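Long-range contacts in tyrosinase (Aspergillus oryzae, PDB 6JU8), which probably oxidises L-tyrosine and L-dopa to L-dopaquinone with molecular oxygen at a dinuclear copper centre, this chain being the copper-binding catalytic part of a longer protein: residues 100-105 with 404-409; 266-271 with 280-285; 382-387 with 437-442. The protein carries 1 engineered substitution. All blocks are in the same frame, centred on the assembly; numbering follows the deposited sequence.

How the contacts relate
Following the chain from its N terminus, residues 100-105 come first, at the start of helix 103-129, which carries a copper ligand; their partner, 404-409, lies in the loop between helix 371-389 and strand 412-415, so contact 1 closes a loop of 298 residues. Contact 2 is nested inside it, a short closure in which 266-271 meets 280-285 after eight residues and ties the end of helix 258-267 to the start of helix 283-292. Contact 3 crosses contact 1, tying 382-387 of helix 371-389 to 437-442, between strand 420-423 and helix 448-456. The two touch where Pro-104 CB packs 3.8 Å from Thr-383 OG1. Contact 2 stands apart, its centre about 28 Å from that of contact 1.

Contact 1 of 3, residues 100-105 with 404-409; sequences NYTFPT and KDDDLR
Leu-408 supplies the apolar half of this contact, with one methyl on the turn that leads into helix 103-129 and the other on the first turn of that helix. CD2 lies 4.1 Å from Thr-102 CB, while CD1 comes to 4.0 Å from the carbonyl O of Thr-105. The leucine sits at the centre of an inverse gamma turn, and its backbone is hydrogen-bonded to Phe-424. Next to it, Thr-105 OG1 is engaged with Ser-426, outside both segments. The segment 100-105 opens with a type I turn from Asn-100 to Phe-103 and then enters the helix that brings His-107 to one copper of the type 3 dicopper centre; the side chain of Thr-102 is about 11 Å from a copper ion. Toward Asp-406 the packing gives way to water. Asn-100 ND2 and Asp-406 OD2 are 4.1 Å apart, their amide and carboxylate planes turned 58° from each other, and one water spans them, accepting from ND2 and donating to OD2 at 2.6 Å. A second water donates to the same OD2 and joins it to Thr-102 OG1, 2.7 Å from the water. The rotation of Thr-102 (chi1 47°) turns OG1 to this water and leaves CG2 4.4 Å from Asp-406 OD2.

Contact 2 of 3, residues 266-271 with 280-285; sequences NEHPWY and VPTLQD
His-268 lays its imidazole against the backbone of 281-282 directly after helix 258-267 ends. It leaves the helix with positive phi, and its side-chain rotation (chi1 55°) goes with the ring lying over that backbone. One ring face receives Thr-282 CA in a CH-pi contact, 3.8 Å from the ring centroid and 22° off the normal. Pro-281 O lies over the same face, toward the rim; although ND1 is 3.4 Å from this oxygen, the angle is too poor for a hydrogen bond. At the ring edge, CE1 meets Val-280 CG1. Pro-269 then turns the chain through an inverse gamma turn and brings Trp-270 in beside the histidine, whose CB sits over one face of the indole. The same oxygen is bound by Trp-270 instead: NE1 donates to Pro-281 O at 2.8 Å, nearly along the C=O axis (162° at the oxygen) and close to the indole plane. This bond helps fix the turn of the ring. On one side of it CD1 touches Val-280 CG1 at 3.8 Å; farther round, CH2 reaches Leu-283 CD1 at 4.0 Å. Thr-282 N-caps the next helix, its OG1 accepting from Asp-285 N at 3.0 Å. The contact therefore joins the end of helix 258-267 to the start of helix 283-292. The chain just after helix 258-267 and the first residue of helix 283-292 both rest on helix 328-340, which carries the copper ligands His-332 and His-336: Trp-338 meets Trp-270 edge-to-face and also touches His-268, while Leu-283 packs on Ile-331.

Contact 3 of 3, residues 382-387 with 437-442; sequences LTAIWQ and YDYAIT
Ile-385 and Ile-441 meet at about a right angle in the closest approach of this buried, apolar contact. Ile-441 CG2 lies 3.6 Å from Ile-385 CG1 and 3.8 Å from Ile-385 CD1, and the two CD1 methyls are 3.9 Å apart. With CG1 beside its backbone N (chi1 -64°), Ile-385 sends the longer branch to that methyl. One residue earlier, Ala-384 CB touches CD2 and CE2 of Tyr-439, both at 4.0 Å, in an oblique approach to the ring. Thr-442 turns its methyl to the helix backbone, CG2 lying 3.9 Å from Ala-384 O. The helix is 371-389, which in the alpha-helical core of the tyrosinase fold carries the copper ligand His-376; the segment 437-442, between strand 420-423 and helix 448-456, packs along it. That segment is braced from within: Thr-442 N bonds Tyr-439 O at 3.0 Å, while Thr-442 OG1 lies near both Tyr-439 O and Asp-438 OD1, the latter also accepting from Trp-432. Farther out, the Tyr-439 hydroxyl is hydrogen-bonded to Asp-380, on the same helix, and to Arg-23; Tyr-437 OH shares Asp-380 OD2. Ile-448 of helix 448-456 packs against both isoleucines.

Contact 1 of 3, residues 100-105 with 404-409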
loop_
_atom_site.group_PDB
_atom_site.type_symbol
_atom_site.label_atom_id
_atom_site.label_comp_id
_atom_site.label_asym_id
_atom_site.label_seq_id
_atom_site.Cartn_x
_atom_site.Cartn_y
_atom_site.Cartn_z
ATOM N N ASN A 100 4.275 -13.080 30.831
ATOM C CA ASN A 100 4.821 -14.068 31.762
ATOM C C ASN A 100 6.187 -14.511 31.279
ATOM O O ASN A 100 6.532 -14.320 30.106
ATOM C CB ASN A 100 3.874 -15.257 31.907
ATOM C CG ASN A 100 4.023 -16.006 33.214
ATOM O OD1 ASN A 100 4.849 -15.653 34.071
ATOM N ND2 ASN A 100 3.216 -17.047 33.367
ATOM N N TYR A 101 6.939 -15.155 32.162
ATOM C CA TYR A 101 8.334 -15.509 31.897
ATOM C C TYR A 101 8.506 -16.597 30.855
ATOM O O TYR A 101 9.607 -16.816 30.355
ATOM C CB TYR A 101 9.023 -15.903 33.215
ATOM C CG TYR A 101 8.749 -14.851 34.266
ATOM C CD1 TYR A 101 9.313 -13.585 34.132
ATOM C CD2 TYR A 101 7.921 -15.109 35.355
ATOM C CE1 TYR A 101 9.073 -12.606 35.084
ATOM C CE2 TYR A 101 7.679 -14.133 36.302
ATOM C CZ TYR A 101 8.246 -12.886 36.156
ATOM O OH TYR A 101 8.038 -11.870 37.060
ATOM N N THR A 102 7.426 -17.301 30.523
ATOM C CA THR A 102 7.418 -18.256 29.420
ATOM C C THR A 102 7.127 -17.587 28.084
ATOM O O THR A 102 7.018 -18.280 27.073
ATOM C CB THR A 102 6.390 -19.370 29.730
ATOM O OG1 THR A 102 5.187 -18.708 30.159
ATOM C CG2 THR A 102 6.856 -20.318 30.832
ATOM N N PHE A 103 7.024 -16.265 28.034
ATOM C CA PHE A 103 6.843 -15.598 26.732
ATOM C C PHE A 103 7.884 -16.059 25.733
ATOM O O PHE A 103 7.525 -16.432 24.601
ATOM C CB PHE A 103 6.853 -14.074 26.952
ATOM C CG PHE A 103 7.168 -13.280 25.709
ATOM C CD1 PHE A 103 6.173 -13.074 24.747
ATOM C CD2 PHE A 103 8.451 -12.774 25.482
ATOM C CE1 PHE A 103 6.432 -12.388 23.578
ATOM C CE2 PHE A 103 8.720 -12.107 24.290
ATOM C CZ PHE A 103 7.724 -11.944 23.335
ATOM N N PRO A 104 9.186 -16.078 26.008
ATOM C CA PRO A 104 10.123 -16.492 24.942
ATOM C C PRO A 104 10.005 -17.956 24.588
ATOM O O PRO A 104 10.238 -18.331 23.426
ATOM C CB PRO A 104 11.504 -16.200 25.560
ATOM C CG PRO A 104 11.221 -15.167 26.621
ATOM C CD PRO A 104 9.887 -15.578 27.215
ATOM N N THR A 105 9.704 -18.821 25.579
ATOM C CA THR A 105 9.738 -20.258 25.259
ATOM C C THR A 105 8.466 -20.706 24.574
ATOM O O THR A 105 8.503 -21.532 23.640
ATOM C CB THR A 105 10.034 -21.082 26.527
ATOM O OG1 THR A 105 9.142 -20.608 27.539
ATOM C CG2 THR A 105 11.479 -20.853 26.964
ATOM N N LYS A 404 8.487 -22.218 35.413
ATOM C CA LYS A 404 9.400 -23.051 34.640
ATOM C C LYS A 404 8.685 -24.277 34.096
ATOM O O LYS A 404 8.917 -24.697 32.963
ATOM C CB LYS A 404 10.629 -23.453 35.487
ATOM C CG LYS A 404 11.682 -24.157 34.631
ATOM C CD LYS A 404 12.968 -24.463 35.374
ATOM C CE LYS A 404 12.761 -25.618 36.330
ATOM N NZ LYS A 404 12.603 -26.926 35.634
ATOM N N ASP A 405 7.824 -24.901 34.889
ATOM C CA ASP A 405 7.238 -26.180 34.500
ATOM C C ASP A 405 5.870 -26.059 33.865
ATOM O O ASP A 405 5.155 -27.060 33.726
ATOM C CB ASP A 405 7.207 -27.098 35.735
ATOM C CG ASP A 405 8.615 -27.489 36.174
ATOM O OD1 ASP A 405 9.563 -27.533 35.347
ATOM O OD2 ASP A 405 8.826 -27.748 37.371
ATOM N N ASP A 406 5.495 -24.855 33.422
ATOM C CA ASP A 406 4.190 -24.720 32.782
ATOM C C ASP A 406 4.117 -25.502 31.472
ATOM O O ASP A 406 5.032 -25.439 30.637
ATOM C CB ASP A 406 3.909 -23.251 32.445
ATOM C CG ASP A 406 3.606 -22.368 33.633
ATOM O OD1 ASP A 406 3.508 -22.837 34.781
ATOM O OD2 ASP A 406 3.444 -21.145 33.404
ATOM N N ASP A 407 2.997 -26.193 31.242
ATOM C CA ASP A 407 2.744 -26.756 29.922
ATOM C C ASP A 407 2.572 -25.632 28.905
ATOM O O ASP A 407 1.776 -24.701 29.091
ATOM C CB ASP A 407 1.439 -27.573 29.980
ATOM C CG ASP A 407 1.605 -28.938 30.619
ATOM O OD1 ASP A 407 2.728 -29.461 30.724
ATOM O OD2 ASP A 407 0.555 -29.450 31.060
ATOM N N LEU A 408 3.292 -25.725 27.805
ATOM C CA LEU A 408 3.175 -24.744 26.721
ATOM C C LEU A 408 2.125 -25.214 25.734
ATOM O O LEU A 408 2.369 -25.594 24.588
ATOM C CB LEU A 408 4.547 -24.559 26.076
ATOM C CG LEU A 408 5.669 -24.128 27.009
ATOM C CD1 LEU A 408 7.008 -24.119 26.275
ATOM C CD2 LEU A 408 5.380 -22.764 27.615
ATOM N N ARG A 409 0.875 -25.170 26.220
ATOM C CA ARG A 409 -0.286 -25.545 25.411
ATOM C C ARG A 409 -0.381 -24.611 24.218
ATOM O O ARG A 409 -0.093 -23.413 24.359
ATOM C CB ARG A 409 -1.552 -25.452 26.280
ATOM C CG ARG A 409 -1.547 -26.435 27.454
ATOM C CD ARG A 409 -2.899 -26.423 28.183
ATOM N NE ARG A 409 -3.545 -25.129 28.012
ATOM C CZ ARG A 409 -4.824 -24.924 27.733
ATOM N NH1 ARG A 409 -5.316 -23.697 27.587
ATOM N NH2 ARG A 409 -5.643 -25.967 27.598
HETATM O O HOH W 1 2.942 -19.339 35.196
HETATM O O HOH W 2 3.100 -20.209 30.871
#

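Contact 2 of 3, residues 266-271 with 280-285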
loop_
_atom_site.group_PDB
_atom_site.type_symbol
_atom_site.label_atom_id
_atom_site.label_comp_id
_atom_site.label_asym_id
_atom_site.label_seq_id
_atom_site.Cartn_x
_atom_site.Cartn_y
_atom_site.Cartn_z
ATOM N N ASN A 266 12.132 4.001 12.792
ATOM C CA ASN A 266 13.240 4.929 12.954
ATOM C C ASN A 266 12.932 6.097 13.863
ATOM O O ASN A 266 13.872 6.675 14.443
ATOM C CB ASN A 266 13.710 5.378 11.557
ATOM C CG ASN A 266 14.345 4.202 10.840
ATOM O OD1 ASN A 266 15.447 3.754 11.184
ATOM N ND2 ASN A 266 13.628 3.665 9.851
ATOM N N GLU A 267 11.663 6.415 14.086
ATOM C CA GLU A 267 11.261 7.410 15.084
ATOM C C GLU A 267 11.128 6.810 16.486
ATOM O O GLU A 267 11.171 7.571 17.455
ATOM C CB GLU A 267 9.932 8.071 14.696
ATOM C CG GLU A 267 10.070 9.009 13.499
ATOM C CD GLU A 267 9.014 10.086 13.441
ATOM O OE1 GLU A 267 9.151 10.975 12.580
ATOM O OE2 GLU A 267 8.052 10.065 14.234
ATOM N N HIS A 268 10.993 5.499 16.575
ATOM C CA HIS A 268 10.925 4.722 17.801
ATOM C C HIS A 268 10.076 5.334 18.900
ATOM O O HIS A 268 10.583 5.561 20.004
ATOM C CB HIS A 268 12.350 4.422 18.292
ATOM C CG HIS A 268 13.238 5.606 18.480
ATOM N ND1 HIS A 268 13.200 6.431 19.577
ATOM C CD2 HIS A 268 14.218 6.092 17.679
ATOM C CE1 HIS A 268 14.099 7.401 19.457
ATOM N NE2 HIS A 268 14.742 7.198 18.328
ATOM N N PRO A 269 8.785 5.563 18.666
ATOM C CA PRO A 269 7.935 6.123 19.730
ATOM C C PRO A 269 7.569 5.079 20.764
ATOM O O PRO A 269 6.528 4.424 20.681
ATOM C CB PRO A 269 6.727 6.616 18.929
ATOM C CG PRO A 269 6.649 5.714 17.740
ATOM C CD PRO A 269 8.066 5.356 17.399
ATOM N N TRP A 270 8.475 4.927 21.747
ATOM C CA TRP A 270 8.269 3.940 22.802
ATOM C C TRP A 270 6.984 4.240 23.565
ATOM O O TRP A 270 6.753 5.421 23.885
ATOM C CB TRP A 270 9.422 3.973 23.824
ATOM C CG TRP A 270 10.757 3.799 23.145
ATOM C CD1 TRP A 270 11.685 4.756 22.842
ATOM C CD2 TRP A 270 11.324 2.566 22.688
ATOM N NE1 TRP A 270 12.780 4.198 22.220
ATOM C CE2 TRP A 270 12.578 2.852 22.115
ATOM C CE3 TRP A 270 10.859 1.247 22.727
ATOM C CZ2 TRP A 270 13.385 1.850 21.571
ATOM C CZ3 TRP A 270 11.678 0.268 22.175
ATOM C CH2 TRP A 270 12.915 0.557 21.606
ATOM N N TYR A 271 6.177 3.244 23.903
ATOM C CA TYR A 271 4.946 3.544 24.650
ATOM C C TYR A 271 5.216 3.702 26.149
ATOM O O TYR A 271 4.441 4.348 26.874
ATOM C CB TYR A 271 3.841 2.518 24.391
ATOM C CG TYR A 271 4.060 1.119 24.930
ATOM C CD1 TYR A 271 3.819 0.791 26.259
ATOM C CD2 TYR A 271 4.526 0.115 24.083
ATOM C CE1 TYR A 271 4.022 -0.489 26.769
ATOM C CE2 TYR A 271 4.731 -1.156 24.574
ATOM C CZ TYR A 271 4.480 -1.461 25.900
ATOM O OH TYR A 271 4.699 -2.753 26.350
ATOM N N VAL A 280 16.814 8.617 25.350
ATOM C CA VAL A 280 15.761 7.839 24.708
ATOM C C VAL A 280 16.401 7.092 23.546
ATOM O O VAL A 280 16.725 7.724 22.536
ATOM C CB VAL A 280 14.653 8.777 24.188
ATOM C CG1 VAL A 280 13.662 7.976 23.365
ATOM C CG2 VAL A 280 14.007 9.482 25.378
ATOM N N PRO A 281 16.673 5.814 23.719
ATOM C CA PRO A 281 17.443 5.065 22.736
ATOM C C PRO A 281 16.674 4.831 21.446
ATOM O O PRO A 281 15.455 4.737 21.428
ATOM C CB PRO A 281 17.688 3.716 23.422
ATOM C CG PRO A 281 17.499 4.014 24.879
ATOM C CD PRO A 281 16.338 4.979 24.909
ATOM N N THR A 282 17.438 4.709 20.367
ATOM C CA THR A 282 16.883 4.164 19.133
ATOM C C THR A 282 16.544 2.679 19.299
ATOM O O THR A 282 16.943 2.052 20.305
ATOM C CB THR A 282 17.893 4.312 17.998
ATOM O OG1 THR A 282 19.049 3.514 18.311
ATOM C CG2 THR A 282 18.351 5.759 17.810
ATOM N N LEU A 283 15.814 2.107 18.334
ATOM C CA LEU A 283 15.537 0.678 18.418
ATOM C C LEU A 283 16.839 -0.121 18.374
ATOM O O LEU A 283 16.952 -1.128 19.080
ATOM C CB LEU A 283 14.551 0.248 17.339
ATOM C CG LEU A 283 14.253 -1.250 17.231
ATOM C CD1 LEU A 283 13.735 -1.849 18.539
ATOM C CD2 LEU A 283 13.241 -1.476 16.091
ATOM N N GLN A 284 17.819 0.297 17.548
ATOM C CA GLN A 284 19.069 -0.476 17.529
ATOM C C GLN A 284 19.774 -0.396 18.880
ATOM O O GLN A 284 20.300 -1.402 19.396
ATOM C CB GLN A 284 19.989 0.025 16.420
ATOM C CG GLN A 284 21.305 -0.745 16.343
ATOM C CD GLN A 284 22.124 -0.298 15.145
ATOM O OE1 GLN A 284 22.995 0.538 15.306
ATOM N NE2 GLN A 284 21.826 -0.821 13.962
ATOM N N ASP A 285 19.844 0.815 19.439
ATOM C CA ASP A 285 20.548 0.920 20.726
ATOM C C ASP A 285 19.823 0.180 21.833
ATOM O O ASP A 285 20.449 -0.412 22.724
ATOM C CB ASP A 285 20.759 2.397 21.082
ATOM C CG ASP A 285 21.651 2.494 22.318
ATOM O OD1 ASP A 285 22.727 1.872 22.350
ATOM O OD2 ASP A 285 21.272 3.219 23.239
#

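Contact 3 of 3, residues 382-387 with 437-442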
loop_
_atom_site.group_PDB
_atom_site.type_symbol
_atom_site.label_atom_id
_atom_site.label_comp_id
_atom_site.label_asym_id
_atom_site.label_seq_id
_atom_site.Cartn_x
_atom_site.Cartn_y
_atom_site.Cartn_z
ATOM N N LEU A 382 17.225 -13.321 19.446
ATOM C CA LEU A 382 17.677 -12.474 20.550
ATOM C C LEU A 382 17.704 -13.264 21.854
ATOM O O LEU A 382 18.620 -13.124 22.663
ATOM C CB LEU A 382 16.766 -11.261 20.701
ATOM C CG LEU A 382 16.859 -10.228 19.561
ATOM C CD1 LEU A 382 15.818 -9.144 19.771
ATOM C CD2 LEU A 382 18.263 -9.642 19.457
ATOM N N THR A 383 16.716 -14.130 22.045
ATOM C CA THR A 383 16.710 -15.017 23.213
ATOM C C THR A 383 17.942 -15.914 23.172
ATOM O O THR A 383 18.617 -16.093 24.212
ATOM C CB THR A 383 15.425 -15.837 23.285
ATOM O OG1 THR A 383 14.308 -14.938 23.372
ATOM C CG2 THR A 383 15.408 -16.680 24.556
ATOM N N ALA A 384 18.227 -16.541 22.031
ATOM C CA ALA A 384 19.385 -17.437 21.927
ATOM C C ALA A 384 20.672 -16.685 22.156
ATOM O O ALA A 384 21.594 -17.183 22.820
ATOM C CB ALA A 384 19.370 -18.084 20.532
ATOM N N ILE A 385 20.801 -15.466 21.614
ATOM C CA ILE A 385 21.999 -14.643 21.895
ATOM C C ILE A 385 22.160 -14.398 23.385
ATOM O O ILE A 385 23.237 -14.583 23.978
ATOM C CB ILE A 385 21.932 -13.289 21.159
ATOM C CG1 ILE A 385 21.956 -13.476 19.639
ATOM C CG2 ILE A 385 23.061 -12.373 21.635
ATOM C CD1 ILE A 385 21.564 -12.239 18.856
ATOM N N TRP A 386 21.056 -13.956 24.013
ATOM C CA TRP A 386 21.145 -13.596 25.431
ATOM C C TRP A 386 21.465 -14.840 26.240
ATOM O O TRP A 386 22.280 -14.772 27.173
ATOM C CB TRP A 386 19.833 -12.933 25.882
ATOM C CG TRP A 386 19.911 -12.389 27.270
ATOM C CD1 TRP A 386 20.296 -11.104 27.577
ATOM C CD2 TRP A 386 19.643 -13.041 28.521
ATOM N NE1 TRP A 386 20.260 -10.925 28.932
ATOM C CE2 TRP A 386 19.863 -12.100 29.543
ATOM C CE3 TRP A 386 19.217 -14.324 28.868
ATOM C CZ2 TRP A 386 19.695 -12.376 30.907
ATOM C CZ3 TRP A 386 19.046 -14.600 30.227
ATOM C CH2 TRP A 386 19.277 -13.656 31.224
ATOM N N GLN A 387 20.869 -15.988 25.898
ATOM C CA GLN A 387 21.203 -17.223 26.621
ATOM C C GLN A 387 22.698 -17.535 26.500
ATOM O O GLN A 387 23.330 -17.945 27.466
ATOM C CB GLN A 387 20.416 -18.405 26.085
ATOM C CG GLN A 387 18.925 -18.417 26.403
ATOM C CD GLN A 387 18.321 -19.661 25.776
ATOM O OE1 GLN A 387 17.668 -19.590 24.728
ATOM N NE2 GLN A 387 18.566 -20.826 26.367
ATOM N N TYR A 437 17.747 -26.271 14.434
ATOM C CA TYR A 437 18.107 -25.038 13.756
ATOM C C TYR A 437 19.139 -24.319 14.619
ATOM O O TYR A 437 19.315 -24.618 15.806
ATOM C CB TYR A 437 16.905 -24.129 13.501
ATOM C CG TYR A 437 16.270 -23.546 14.751
ATOM C CD1 TYR A 437 16.763 -22.400 15.336
ATOM C CD2 TYR A 437 15.176 -24.174 15.355
ATOM C CE1 TYR A 437 16.174 -21.882 16.490
ATOM C CE2 TYR A 437 14.563 -23.664 16.491
ATOM C CZ TYR A 437 15.077 -22.506 17.052
ATOM O OH TYR A 437 14.465 -22.003 18.183
ATOM N N ASP A 438 19.790 -23.350 13.991
ATOM C CA ASP A 438 20.726 -22.509 14.753
ATOM C C ASP A 438 20.746 -21.123 14.107
ATOM O O ASP A 438 20.084 -20.893 13.083
ATOM C CB ASP A 438 22.100 -23.147 14.775
ATOM C CG ASP A 438 23.001 -22.789 15.932
ATOM O OD1 ASP A 438 22.626 -21.908 16.738
ATOM O OD2 ASP A 438 24.095 -23.388 16.009
ATOM N N TYR A 439 21.477 -20.195 14.709
ATOM C CA TYR A 439 21.716 -18.864 14.157
ATOM C C TYR A 439 23.212 -18.688 13.922
ATOM O O TYR A 439 24.017 -19.148 14.729
ATOM C CB TYR A 439 21.214 -17.775 15.121
ATOM C CG TYR A 439 19.732 -17.945 15.399
ATOM C CD1 TYR A 439 18.799 -17.546 14.440
ATOM C CD2 TYR A 439 19.289 -18.510 16.596
ATOM C CE1 TYR A 439 17.437 -17.692 14.666
ATOM C CE2 TYR A 439 17.925 -18.664 16.827
ATOM C CZ TYR A 439 17.011 -18.261 15.862
ATOM O OH TYR A 439 15.650 -18.410 16.062
ATOM N N ALA A 440 23.596 -18.014 12.853
ATOM C CA ALA A 440 25.028 -17.789 12.633
ATOM C C ALA A 440 25.699 -17.149 13.846
ATOM O O ALA A 440 26.816 -17.526 14.225
ATOM C CB ALA A 440 25.280 -16.904 11.425
ATOM N N ILE A 441 25.019 -16.175 14.432
ATOM C CA ILE A 441 25.618 -15.432 15.530
ATOM C C ILE A 441 25.881 -16.280 16.765
ATOM O O ILE A 441 26.738 -15.848 17.555
ATOM C CB ILE A 441 24.762 -14.208 15.868
ATOM C CG1 ILE A 441 25.523 -13.207 16.746
ATOM C CG2 ILE A 441 23.434 -14.594 16.499
ATOM C CD1 ILE A 441 24.853 -11.836 16.740
ATOM N N THR A 442 25.195 -17.407 16.904
ATOM C CA THR A 442 25.402 -18.283 18.070
ATOM C C THR A 442 26.304 -19.463 17.740
ATOM O O THR A 442 26.487 -20.361 18.565
ATOM C CB THR A 442 24.088 -18.778 18.693
ATOM O OG1 THR A 442 23.176 -19.311 17.721
ATOM C CG2 THR A 442 23.341 -17.617 19.337
#